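Local coordinates for protein ferredoxin component of dioxygenase (Sphingobium yanoikuyae, PDB 2I7F) that carries a Rieske [2Fe-2S] cluster and, as the ferredoxin component of a biphenyl 2,3-dioxygenase, probably passes electrons to the terminal oxygenase, at residues K25-A30 with K88-T93; V38-N43 with G97-D102; R6-A11 with L29-V34. All coordinates share one frame; numbering follows the deposited sequence.

Contact 1 of 3, residues K25-A30 with K88-T93; sequences KMPALA and KTYPVT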
loop_
_atom_site.group_PDB
_atom_site.type_symbol
_atom_site.label_atom_id
_atom_site.label_comp_id
_atom_site.label_asym_id
_atom_site.label_seq_id
_atom_site.Cartn_x
_atom_site.Cartn_y
_atom_site.Cartn_z
ATOM N N LYS A 25 5.088 12.830 -7.996
ATOM C CA LYS A 25 4.263 13.782 -7.238
ATOM C C LYS A 25 4.039 13.418 -5.726
ATOM O O LYS A 25 3.667 14.262 -4.918
ATOM C CB LYS A 25 2.943 14.030 -8.002
ATOM C CG LYS A 25 3.143 14.968 -9.215
ATOM C CD LYS A 25 1.923 15.045 -10.156
ATOM C CE LYS A 25 2.184 14.389 -11.546
ATOM N NZ LYS A 25 1.404 15.072 -12.673
ATOM N N MET A 26 4.368 12.192 -5.341
ATOM C CA MET A 26 3.800 11.575 -4.174
ATOM C C MET A 26 4.818 11.064 -3.161
ATOM O O MET A 26 5.987 10.818 -3.493
ATOM C CB MET A 26 2.983 10.374 -4.640
ATOM C CG MET A 26 1.879 10.657 -5.611
ATOM S SD MET A 26 0.603 11.774 -5.043
ATOM C CE MET A 26 -0.098 10.821 -3.722
ATOM N N PRO A 27 4.361 10.867 -1.913
ATOM C CA PRO A 27 5.137 10.072 -0.989
ATOM C C PRO A 27 5.289 8.663 -1.513
ATOM O O PRO A 27 4.474 8.219 -2.293
ATOM C CB PRO A 27 4.319 10.101 0.320
ATOM C CG PRO A 27 3.089 10.839 0.051
ATOM C CD PRO A 27 3.116 11.393 -1.314
ATOM N N ALA A 28 6.311 7.948 -1.090
ATOM C CA ALA A 28 6.458 6.560 -1.512
ATOM C C ALA A 28 5.104 5.870 -1.336
ATOM O O ALA A 28 4.433 6.093 -0.320
ATOM C CB ALA A 28 7.544 5.841 -0.714
ATOM N N LEU A 29 4.716 5.041 -2.319
ATOM C CA LEU A 29 3.416 4.353 -2.351
ATOM C C LEU A 29 3.601 2.851 -2.395
ATOM O O LEU A 29 4.609 2.381 -2.863
ATOM C CB LEU A 29 2.607 4.778 -3.564
ATOM C CG LEU A 29 2.211 6.270 -3.693
ATOM C CD1 LEU A 29 1.638 6.479 -5.091
ATOM C CD2 LEU A 29 1.243 6.699 -2.617
ATOM N N ALA A 30 2.632 2.128 -1.841
ATOM C CA ALA A 30 2.628 0.691 -1.778
ATOM C C ALA A 30 1.370 0.265 -2.483
ATOM O O ALA A 30 0.310 0.750 -2.189
ATOM C CB ALA A 30 2.626 0.210 -0.373
ATOM N N LYS A 88 -2.019 6.301 5.363
ATOM C CA LYS A 88 -2.823 6.944 4.334
ATOM C C LYS A 88 -3.152 5.926 3.254
ATOM O O LYS A 88 -2.269 5.226 2.795
ATOM C CB LYS A 88 -2.067 8.106 3.713
ATOM C CG LYS A 88 -2.728 8.781 2.506
ATOM C CD LYS A 88 -3.729 9.769 2.935
ATOM C CE LYS A 88 -4.183 10.627 1.776
ATOM N NZ LYS A 88 -5.425 11.299 2.210
ATOM N N THR A 89 -4.434 5.884 2.885
ATOM C CA THR A 89 -4.952 5.107 1.764
ATOM C C THR A 89 -5.392 6.042 0.627
ATOM O O THR A 89 -5.570 7.244 0.816
ATOM C CB THR A 89 -6.150 4.170 2.198
ATOM O OG1 THR A 89 -7.326 4.955 2.488
ATOM C CG2 THR A 89 -5.797 3.301 3.407
ATOM N N TYR A 90 -5.514 5.478 -0.567
ATOM C CA TYR A 90 -5.907 6.203 -1.762
ATOM C C TYR A 90 -6.980 5.400 -2.489
ATOM O O TYR A 90 -6.861 4.179 -2.587
ATOM C CB TYR A 90 -4.680 6.434 -2.707
ATOM C CG TYR A 90 -3.548 7.238 -2.061
ATOM C CD1 TYR A 90 -2.577 6.615 -1.299
ATOM C CD2 TYR A 90 -3.475 8.597 -2.200
ATOM C CE1 TYR A 90 -1.560 7.312 -0.715
ATOM C CE2 TYR A 90 -2.458 9.317 -1.589
ATOM C CZ TYR A 90 -1.506 8.670 -0.850
ATOM O OH TYR A 90 -0.502 9.432 -0.300
ATOM N N PRO A 91 -8.034 6.061 -2.959
ATOM C CA PRO A 91 -9.023 5.472 -3.841
ATOM C C PRO A 91 -8.388 5.158 -5.186
ATOM O O PRO A 91 -7.714 6.032 -5.769
ATOM C CB PRO A 91 -10.110 6.573 -3.958
ATOM C CG PRO A 91 -9.854 7.490 -2.860
ATOM C CD PRO A 91 -8.366 7.478 -2.687
ATOM N N VAL A 92 -8.627 3.926 -5.651
ATOM C CA VAL A 92 -7.989 3.313 -6.802
ATOM C C VAL A 92 -9.023 3.197 -7.964
ATOM O O VAL A 92 -10.206 2.865 -7.770
ATOM C CB VAL A 92 -7.322 1.940 -6.423
ATOM C CG1 VAL A 92 -6.535 1.349 -7.564
ATOM C CG2 VAL A 92 -6.411 2.108 -5.196
ATOM N N THR A 93 -8.556 3.561 -9.149
ATOM C CA THR A 93 -9.216 3.278 -10.410
ATOM C C THR A 93 -8.240 2.440 -11.268
ATOM O O THR A 93 -7.060 2.652 -11.199
ATOM C CB THR A 93 -9.579 4.596 -11.100
ATOM O OG1 THR A 93 -10.304 5.428 -10.167
ATOM C CG2 THR A 93 -10.461 4.387 -12.356
#
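Leu-29 and Tyr-90 meet across backbones that stay well apart: the closest CA atoms, those of Leu-29 and Thr-89, are 9.4 Å from each other, and no hydrogen bond joins 25-30 to 88-93. The contact is made by side chains, and on the 88-93 side all of it comes from Tyr-90, whose ring and hydroxyl span the gap. CG of Tyr-90 stands opposite the carbonyl carbon (chi1 -60°), which sends the ring toward 25-30. Leu-29 crosses it at about a right angle, and its CD2 methyl lies 3.4 Å from CE1 of Tyr-90. Met-26 runs head-on toward the incoming tyrosine, its CE 3.5 Å from CE2 of Tyr-90 and on the same side of the ring plane as the leucine methyl. Bends at chi2 (-60°) and chi3 (-65°) curl this flexible thioether chain back so that its terminal methyl reaches the ring. Both methyls approach obliquely. Near the phenol end, CG of Pro-27 is 3.9 Å from OH of Tyr-90, while the hydroxyl is hydrogen-bonded to OD1 of Asp-42, so the tyrosine combines an apolar ring, met by two methyls on one side, with a bonded polar end. With an alanine in place of Tyr-90, the Leu-29 and Met-26 methyls would probably lose their shared aromatic neighbour and Asp-42 the hydroxyl bonded to it. Strands 29-34 and 89-95 flank strand 37-42 in the antiparallel sheet, Ala-30 pairing with Thr-41 and Tyr-90 with Val-40, so the ring reaches over the middle strand; Ile-101 of strand 98-102 touches Met-26, Leu-29 and Tyr-90 alike.

Contact 2 of 3, residues V38-N43 with G97-D102; sequences VFVTDN and GWVCID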
loop_
_atom_site.group_PDB
_atom_site.type_symbol
_atom_site.label_atom_id
_atom_site.label_comp_id
_atom_site.label_asym_id
_atom_site.label_seq_id
_atom_site.Cartn_x
_atom_site.Cartn_y
_atom_site.Cartn_z
ATOM N N VAL A 38 -7.243 -4.565 -5.821
ATOM C CA VAL A 38 -6.090 -3.688 -5.616
ATOM C C VAL A 38 -6.371 -2.525 -4.621
ATOM O O VAL A 38 -7.431 -1.938 -4.607
ATOM C CB VAL A 38 -5.600 -3.144 -7.016
ATOM C CG1 VAL A 38 -4.502 -2.122 -6.892
ATOM C CG2 VAL A 38 -5.152 -4.293 -7.922
ATOM N N PHE A 39 -5.393 -2.258 -3.755
ATOM C CA PHE A 39 -5.429 -1.209 -2.754
ATOM C C PHE A 39 -4.094 -0.502 -2.831
ATOM O O PHE A 39 -3.095 -1.098 -3.269
ATOM C CB PHE A 39 -5.703 -1.812 -1.349
ATOM C CG PHE A 39 -7.014 -2.563 -1.275
ATOM C CD1 PHE A 39 -7.097 -3.911 -1.652
ATOM C CD2 PHE A 39 -8.204 -1.888 -0.957
ATOM C CE1 PHE A 39 -8.300 -4.568 -1.641
ATOM C CE2 PHE A 39 -9.412 -2.541 -0.950
ATOM C CZ PHE A 39 -9.472 -3.893 -1.289
ATOM N N VAL A 40 -4.093 0.777 -2.456
ATOM C CA VAL A 40 -2.909 1.634 -2.477
ATOM C C VAL A 40 -2.846 2.400 -1.132
ATOM O O VAL A 40 -3.847 3.015 -0.705
ATOM C CB VAL A 40 -2.897 2.620 -3.702
ATOM C CG1 VAL A 40 -1.670 3.606 -3.667
ATOM C CG2 VAL A 40 -2.907 1.817 -5.028
ATOM N N THR A 41 -1.684 2.304 -0.485
ATOM C CA THR A 41 -1.361 3.026 0.746
ATOM C C THR A 41 -0.027 3.761 0.589
ATOM O O THR A 41 0.752 3.427 -0.280
ATOM C CB THR A 41 -1.286 2.088 2.012
ATOM O OG1 THR A 41 -0.034 1.366 2.068
ATOM C CG2 THR A 41 -2.457 1.117 2.081
ATOM N N ASP A 42 0.241 4.763 1.420
ATOM C CA ASP A 42 1.625 5.167 1.649
ATOM C C ASP A 42 2.516 3.955 2.009
ATOM O O ASP A 42 2.074 2.997 2.616
ATOM C CB ASP A 42 1.725 6.228 2.736
ATOM C CG ASP A 42 1.333 7.611 2.243
ATOM O OD1 ASP A 42 1.086 7.772 1.029
ATOM O OD2 ASP A 42 1.260 8.538 3.076
ATOM N N ASN A 43 3.759 3.979 1.570
ATOM C CA ASN A 43 4.694 2.880 1.858
ATOM C C ASN A 43 5.470 3.073 3.188
ATOM O O ASN A 43 5.801 2.087 3.867
ATOM C CB ASN A 43 5.667 2.756 0.682
ATOM C CG ASN A 43 6.251 1.409 0.522
ATOM O OD1 ASN A 43 7.145 1.197 -0.335
ATOM N ND2 ASN A 43 5.780 0.460 1.315
ATOM N N GLY A 97 -5.605 -1.190 -17.901
ATOM C CA GLY A 97 -4.612 -2.083 -17.294
ATOM C C GLY A 97 -3.671 -1.486 -16.296
ATOM O O GLY A 97 -2.821 -2.204 -15.787
ATOM N N TRP A 98 -3.761 -0.182 -16.039
ATOM C CA TRP A 98 -2.951 0.474 -14.995
ATOM C C TRP A 98 -3.674 0.714 -13.667
ATOM O O TRP A 98 -4.817 1.148 -13.634
ATOM C CB TRP A 98 -2.373 1.820 -15.507
ATOM C CG TRP A 98 -1.345 1.616 -16.535
ATOM C CD1 TRP A 98 -1.566 1.370 -17.865
ATOM C CD2 TRP A 98 0.088 1.587 -16.351
ATOM N NE1 TRP A 98 -0.365 1.188 -18.509
ATOM C CE2 TRP A 98 0.662 1.315 -17.611
ATOM C CE3 TRP A 98 0.933 1.808 -15.260
ATOM C CZ2 TRP A 98 2.054 1.252 -17.808
ATOM C CZ3 TRP A 98 2.298 1.722 -15.452
ATOM C CH2 TRP A 98 2.846 1.431 -16.706
ATOM N N VAL A 99 -2.970 0.459 -12.575
ATOM C CA VAL A 99 -3.360 0.918 -11.244
ATOM C C VAL A 99 -3.165 2.427 -11.157
ATOM O O VAL A 99 -2.038 2.919 -11.296
ATOM C CB VAL A 99 -2.553 0.253 -10.096
ATOM C CG1 VAL A 99 -3.043 0.772 -8.782
ATOM C CG2 VAL A 99 -2.726 -1.270 -10.123
ATOM N N CYS A 100 -4.273 3.163 -10.965
ATOM C CA CYS A 100 -4.215 4.602 -10.821
ATOM C C CYS A 100 -4.838 5.097 -9.536
ATOM O O CYS A 100 -5.726 4.465 -8.968
ATOM C CB CYS A 100 -4.915 5.321 -11.994
ATOM S SG CYS A 100 -4.402 4.919 -13.635
ATOM N N ILE A 101 -4.372 6.280 -9.131
ATOM C CA ILE A 101 -4.950 7.084 -8.057
ATOM C C ILE A 101 -5.132 8.519 -8.592
ATOM O O ILE A 101 -4.594 8.876 -9.624
ATOM C CB ILE A 101 -4.115 7.060 -6.745
ATOM C CG1 ILE A 101 -2.699 7.654 -6.932
ATOM C CG2 ILE A 101 -4.104 5.625 -6.161
ATOM C CD1 ILE A 101 -2.006 8.113 -5.616
ATOM N N ASP A 102 -5.914 9.312 -7.895
ATOM C CA ASP A 102 -6.166 10.675 -8.303
ATOM C C ASP A 102 -4.943 11.476 -7.954
ATOM O O ASP A 102 -4.293 11.197 -6.957
ATOM C CB ASP A 102 -7.392 11.256 -7.577
ATOM C CG ASP A 102 -8.718 10.559 -7.965
ATOM O OD1 ASP A 102 -8.801 9.867 -9.002
ATOM O OD2 ASP A 102 -9.713 10.717 -7.207
#
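Val-38, Val-40, Val-99 and Ile-101 make an entirely apolar contact between two strands that are next but one in the sheet, with 89-95 between them. The axes of 38-42 and 98-102 come within 8.6 Å and run in the same general sense, 48° apart, too distant for backbone pairing but suited to short branched side chains. Val-38 and Val-99 reach toward each other tip to tip, with CG1 of Val-38 3.8 Å from CG1 of Val-99. Val-40 instead slides past Val-99 in the opposite direction, its CG2 3.9 Å from that same CG1, which thus serves both valines of 38-42. Further along, CG1 of Val-40 sits 4.0 Å from CG2 of Ile-101. The isoleucine places its longer branch between backbone N and carbonyl carbon (chi1 62°), and it is the short CG2 methyl that meets Val-40. Val-92 of the intervening strand touches both Val-40 and Val-99.

No polar bond crosses between the segments. Within 38-43, Thr-41 OG1 donates to O of Asp-42 over 2.7 Å, from above the carbonyl plane; outward, it is also hydrogen-bonded to Tyr-32 OH, and Asp-102 forms a salt bridge with Lys-4.

Cohesion here therefore depends on shape and on exclusion of water. Beta-branched residues fit that role, since they favour extended backbone and present compact methyls to the core.

Contact 3 of 3, residues R6-A11 with L29-V34; sequences RLCQVA and LAVYNV. With SO4 (sulfate ion), chain C.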
loop_
_atom_site.group_PDB
_atom_site.type_symbol
_atom_site.label_atom_id
_atom_site.label_comp_id
_atom_site.label_asym_id
_atom_site.label_seq_id
_atom_site.Cartn_x
_atom_site.Cartn_y
_atom_site.Cartn_z
ATOM N N ARG A 6 -0.890 7.205 -13.156
ATOM C CA ARG A 6 -0.587 5.774 -13.272
ATOM C C ARG A 6 0.531 5.342 -12.303
ATOM O O ARG A 6 1.586 5.968 -12.261
ATOM C CB ARG A 6 -0.189 5.432 -14.703
ATOM C CG ARG A 6 -1.342 5.560 -15.638
ATOM C CD ARG A 6 -0.994 5.292 -17.074
ATOM N NE ARG A 6 -0.051 6.279 -17.521
ATOM C CZ ARG A 6 0.399 6.391 -18.761
ATOM N NH1 ARG A 6 -0.003 5.554 -19.708
ATOM N NH2 ARG A 6 1.237 7.375 -19.044
ATOM N N LEU A 7 0.304 4.268 -11.549
ATOM C CA LEU A 7 1.303 3.751 -10.598
ATOM C C LEU A 7 2.097 2.569 -11.149
ATOM O O LEU A 7 3.325 2.572 -11.101
ATOM C CB LEU A 7 0.673 3.412 -9.222
ATOM C CG LEU A 7 -0.127 4.557 -8.611
ATOM C CD1 LEU A 7 -0.737 4.165 -7.227
ATOM C CD2 LEU A 7 0.731 5.829 -8.509
ATOM N N CYS A 8 1.395 1.602 -11.737
ATOM C CA CYS A 8 1.996 0.356 -12.175
ATOM C C CYS A 8 0.917 -0.432 -12.857
ATOM O O CYS A 8 -0.263 -0.139 -12.691
ATOM C CB CYS A 8 2.597 -0.442 -10.988
ATOM S SG CYS A 8 1.454 -1.125 -9.734
ATOM N N GLN A 9 1.307 -1.435 -13.637
ATOM C CA GLN A 9 0.334 -2.278 -14.298
ATOM C C GLN A 9 -0.314 -3.203 -13.266
ATOM O O GLN A 9 0.343 -3.686 -12.358
ATOM C CB GLN A 9 1.004 -3.095 -15.383
ATOM C CG GLN A 9 1.391 -2.266 -16.569
ATOM C CD GLN A 9 2.336 -3.028 -17.440
ATOM O OE1 GLN A 9 1.917 -3.647 -18.419
ATOM N NE2 GLN A 9 3.598 -3.067 -17.057
ATOM N N VAL A 10 -1.615 -3.409 -13.407
ATOM C CA VAL A 10 -2.365 -4.344 -12.557
ATOM C C VAL A 10 -1.697 -5.744 -12.560
ATOM O O VAL A 10 -1.576 -6.412 -11.526
ATOM C CB VAL A 10 -3.849 -4.496 -13.056
ATOM C CG1 VAL A 10 -4.626 -5.530 -12.207
ATOM C CG2 VAL A 10 -4.621 -3.193 -13.001
ATOM N N ALA A 11 -1.309 -6.194 -13.752
ATOM C CA ALA A 11 -0.598 -7.498 -13.910
ATOM C C ALA A 11 0.654 -7.673 -13.023
ATOM O O ALA A 11 1.052 -8.797 -12.760
ATOM C CB ALA A 11 -0.200 -7.690 -15.341
ATOM N N LEU A 29 4.716 5.041 -2.319
ATOM C CA LEU A 29 3.416 4.353 -2.351
ATOM C C LEU A 29 3.601 2.851 -2.395
ATOM O O LEU A 29 4.609 2.381 -2.863
ATOM C CB LEU A 29 2.607 4.778 -3.564
ATOM C CG LEU A 29 2.211 6.270 -3.693
ATOM C CD1 LEU A 29 1.638 6.479 -5.091
ATOM C CD2 LEU A 29 1.243 6.699 -2.617
ATOM N N ALA A 30 2.632 2.128 -1.841
ATOM C CA ALA A 30 2.628 0.691 -1.778
ATOM C C ALA A 30 1.370 0.265 -2.483
ATOM O O ALA A 30 0.310 0.750 -2.189
ATOM C CB ALA A 30 2.626 0.210 -0.373
ATOM N N VAL A 31 1.501 -0.685 -3.400
ATOM C CA VAL A 31 0.360 -1.252 -4.112
ATOM C C VAL A 31 0.196 -2.744 -3.765
ATOM O O VAL A 31 1.156 -3.517 -3.811
ATOM C CB VAL A 31 0.531 -1.069 -5.634
ATOM C CG1 VAL A 31 -0.745 -1.497 -6.384
ATOM C CG2 VAL A 31 0.886 0.364 -5.942
ATOM N N TYR A 32 -1.041 -3.129 -3.417
ATOM C CA TYR A 32 -1.371 -4.457 -2.967
ATOM C C TYR A 32 -2.499 -5.079 -3.766
ATOM O O TYR A 32 -3.390 -4.385 -4.251
ATOM C CB TYR A 32 -1.820 -4.465 -1.518
ATOM C CG TYR A 32 -1.051 -3.621 -0.565
ATOM C CD1 TYR A 32 -1.262 -2.246 -0.522
ATOM C CD2 TYR A 32 -0.176 -4.174 0.360
ATOM C CE1 TYR A 32 -0.634 -1.465 0.364
ATOM C CE2 TYR A 32 0.490 -3.340 1.296
ATOM C CZ TYR A 32 0.242 -2.001 1.292
ATOM O OH TYR A 32 0.872 -1.122 2.185
ATOM N N ASN A 33 -2.465 -6.409 -3.821
ATOM C CA ASN A 33 -3.536 -7.222 -4.335
ATOM C C ASN A 33 -3.975 -8.111 -3.164
ATOM O O ASN A 33 -3.185 -8.926 -2.674
ATOM C CB ASN A 33 -3.023 -8.031 -5.531
ATOM C CG ASN A 33 -3.951 -9.182 -5.976
ATOM O OD1 ASN A 33 -4.973 -9.477 -5.370
ATOM N ND2 ASN A 33 -3.544 -9.852 -7.040
ATOM N N VAL A 34 -5.201 -7.886 -2.692
ATOM C CA VAL A 34 -5.850 -8.684 -1.672
ATOM C C VAL A 34 -6.963 -9.498 -2.358
ATOM O O VAL A 34 -7.986 -8.965 -2.792
ATOM C CB VAL A 34 -6.426 -7.777 -0.514
ATOM C CG1 VAL A 34 -7.269 -8.617 0.474
ATOM C CG2 VAL A 34 -5.288 -7.022 0.217
HETATM S S SO4 C . 5.016 -1.557 -14.117
HETATM O O1 SO4 C . 4.967 -0.129 -13.780
HETATM O O2 SO4 C . 3.845 -2.305 -13.670
HETATM O O3 SO4 C . 5.141 -1.695 -15.578
HETATM O O4 SO4 C . 6.197 -2.149 -13.460
#
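Leu-7 meets Leu-29 at about a right angle, CD2 of Leu-7 lying 3.6 Å from CD1 of Leu-29. Beside this pair, SG of Cys-8 rests against both methyls of Val-31, 4.0 Å from CG1 of Val-31. With chi1 at 67° the sulfur stands between backbone N and carbonyl carbon, which turns this small, weakly polar group toward the valine. A looser touch, 4.3 Å from Leu-7 CD1 to Val-31 CG2, closes the cluster. All four residues are buried, and their hydrocarbon and sulfur surfaces suit a core without charge.

That two consecutive strand residues, Leu-7 and Cys-8, both point toward 29-34 is explained by a classic beta bulge: the helix-like psi of Leu-7 (-47°) breaks the usual alternation, and both residues bond through their backbones to Val-99. Strand 4-9 is one edge of the six-stranded antiparallel sheet, and 29-34 lies next to the other edge strand, 19-21. The sheet therefore curls over on itself like an incomplete barrel, its two ends facing across the core, where Val-21 touches Leu-7, Cys-8 and Val-31.

Beyond the bulge the chain meets a sulfate, probably taken up from the crystallisation liquor. The backbone N of Gln-9 donates to O2 of the sulfate over 2.7 Å, nearly straight at 162°. The extended Gln-9 side chain brings NE2 to the same ion, though the modelled 2.5 Å from NE2 to sulfate O3 is short enough to leave the detail doubtful; Ser-12 OG adds another hydrogen bond. On the far strand, Asn-33 is fixed at both ends of its amide, ND2 bonding to Val-13 O and OD1 to Gly-36 N.

All three contacts draw on one curled sheet, contact 1 also on the loop that leads into strand 29-34. Contact 2 is central: its centre is about 6 Å from that of contact 1 and about 5 Å from that of contact 3, while contacts 1 and 3 are about 10 Å apart. Leu-29 joins those two, offering one methyl branch to each. Backbone pairing ties contact 1 to contact 2, with Ala-30 N 2.8 Å from Thr-41 O, and strands 4-9 and 98-102 likewise link contacts 2 and 3. The [2Fe-2S] site is distant: the Pro-27 side chain of contact 1 is about 12 Å from that of the cluster ligand Cys-45, and contacts 2 and 3 lie away from it.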